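Local coordinates for protein sucrose 6(F)-phosphate phosphorylase (PDB 6S9V) that belongs to the alpha-amylase family of carbohydrate-active enzymes, built around an eight-stranded parallel beta/alpha barrel, at residues A[228-231]-A[232-235]. Residues are numbered along the deposited sequence; the frame is centred on the assembly and turned at random.
Sequences EPEI and YEFL
E228 runs alongside the ring of Y232, the two side chains pointing the same way, and its OE1 meets the ring edge 3.6 Å from CE2 of Y232. Carboxylate and ring planes are turned 56° apart, so the two groups do not stack; a carboxylate oxygen suits a ring edge, where the C-H groups are slightly positive. The reach comes from an extended chain, with CG of E228 set opposite the carbonyl carbon (chi1 -61°). K262 forms a salt bridge with the same OE1, while R266 makes a cation-pi contact with the tyrosine ring.

P229, entered through a cis peptide bond, leads into helix 230-244. Its O accepts the N-H of Y232 at 3.0 Å, and only a weak bond from E233 N. Two residues on, L235 N reaches I231 O at 3.0 Å in a nearly straight i to i+4 bond, whereas the bond from F234 N to E230 O is weak. Proline fits this start, since its ring nitrogen has no hydrogen to give while its carbonyl still serves the first turn.

I231 supplies the apolar contacts. Its CG2 comes 3.9 Å from CD2 of Y232, and CG1, anti to the backbone N (chi1 -175°), lies 4.1 Å from CD1 of L235. Such branched side chains suit the buried flank of a barrel helix, where L235 also touches helix 257-265.

E230 and E233 keep their carboxylates apart, and E230 pairs with K219. Acidic groups at this amino end probably interact favourably with the helix dipole, while K262 and K219 probably offset part of the charge of E228 and E230.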
# COMPACT_ATOMS: atom_id res chain seq x y z
N GLU A 228 -7.06 -10.87 17.76
CA GLU A 228 -6.00 -10.98 18.75
C GLU A 228 -6.36 -12.01 19.81
O GLU A 228 -7.53 -12.16 20.16
CB GLU A 228 -5.75 -9.63 19.42
CG GLU A 228 -5.31 -8.55 18.44
CD GLU A 228 -5.13 -7.19 19.10
OE1 GLU A 228 -4.13 -7.01 19.82
OE2 GLU A 228 -5.99 -6.32 18.91
N PRO A 229 -5.37 -12.74 20.36
CA PRO A 229 -3.93 -12.63 20.12
C PRO A 229 -3.41 -13.48 18.96
O PRO A 229 -2.21 -13.42 18.66
CB PRO A 229 -3.34 -13.12 21.45
CG PRO A 229 -4.30 -14.17 21.88
CD PRO A 229 -5.67 -13.70 21.44
N GLU A 230 -4.29 -14.24 18.33
CA GLU A 230 -3.86 -15.18 17.30
C GLU A 230 -3.10 -14.49 16.17
O GLU A 230 -2.12 -15.03 15.65
CB GLU A 230 -5.07 -15.93 16.73
CG GLU A 230 -5.67 -16.96 17.69
CD GLU A 230 -6.68 -16.38 18.67
OE1 GLU A 230 -6.82 -15.14 18.75
OE2 GLU A 230 -7.35 -17.17 19.36
N ILE A 231 -3.54 -13.31 15.76
CA ILE A 231 -2.88 -12.63 14.64
C ILE A 231 -1.41 -12.39 14.97
O ILE A 231 -0.55 -12.47 14.09
CB ILE A 231 -3.62 -11.33 14.29
CG1 ILE A 231 -3.01 -10.69 13.04
CG2 ILE A 231 -3.58 -10.35 15.44
CD1 ILE A 231 -3.53 -11.25 11.77
N TYR A 232 -1.09 -12.10 16.23
CA TYR A 232 0.29 -11.79 16.58
C TYR A 232 1.18 -13.03 16.56
O TYR A 232 2.39 -12.93 16.32
CB TYR A 232 0.33 -11.09 17.95
CG TYR A 232 0.18 -9.60 17.81
CD1 TYR A 232 1.24 -8.82 17.38
CD2 TYR A 232 -1.03 -8.97 18.09
CE1 TYR A 232 1.11 -7.47 17.23
CE2 TYR A 232 -1.16 -7.59 17.94
CZ TYR A 232 -0.08 -6.85 17.51
OH TYR A 232 -0.16 -5.49 17.36
N GLU A 233 0.60 -14.21 16.80
CA GLU A 233 1.37 -15.44 16.67
C GLU A 233 1.81 -15.67 15.23
O GLU A 233 2.94 -16.12 14.98
CB GLU A 233 0.52 -16.61 17.18
CG GLU A 233 0.03 -16.45 18.61
CD GLU A 233 -0.87 -17.58 19.05
OE1 GLU A 233 -0.50 -18.75 18.83
OE2 GLU A 233 -1.95 -17.30 19.61
N PHE A 234 0.93 -15.37 14.27
CA PHE A 234 1.31 -15.46 12.86
C PHE A 234 2.33 -14.38 12.50
O PHE A 234 3.32 -14.65 11.82
CB PHE A 234 0.08 -15.33 11.97
CG PHE A 234 0.40 -15.28 10.51
CD1 PHE A 234 0.72 -16.44 9.82
CD2 PHE A 234 0.42 -14.08 9.82
CE1 PHE A 234 1.04 -16.41 8.48
CE2 PHE A 234 0.72 -14.04 8.48
CZ PHE A 234 1.03 -15.21 7.80
N LEU A 235 2.08 -13.13 12.92
CA LEU A 235 3.00 -12.05 12.60
C LEU A 235 4.39 -12.34 13.16
O LEU A 235 5.40 -12.16 12.47
CB LEU A 235 2.47 -10.73 13.14
CG LEU A 235 1.23 -10.17 12.45
CD1 LEU A 235 0.70 -8.96 13.20
CD2 LEU A 235 1.53 -9.82 10.99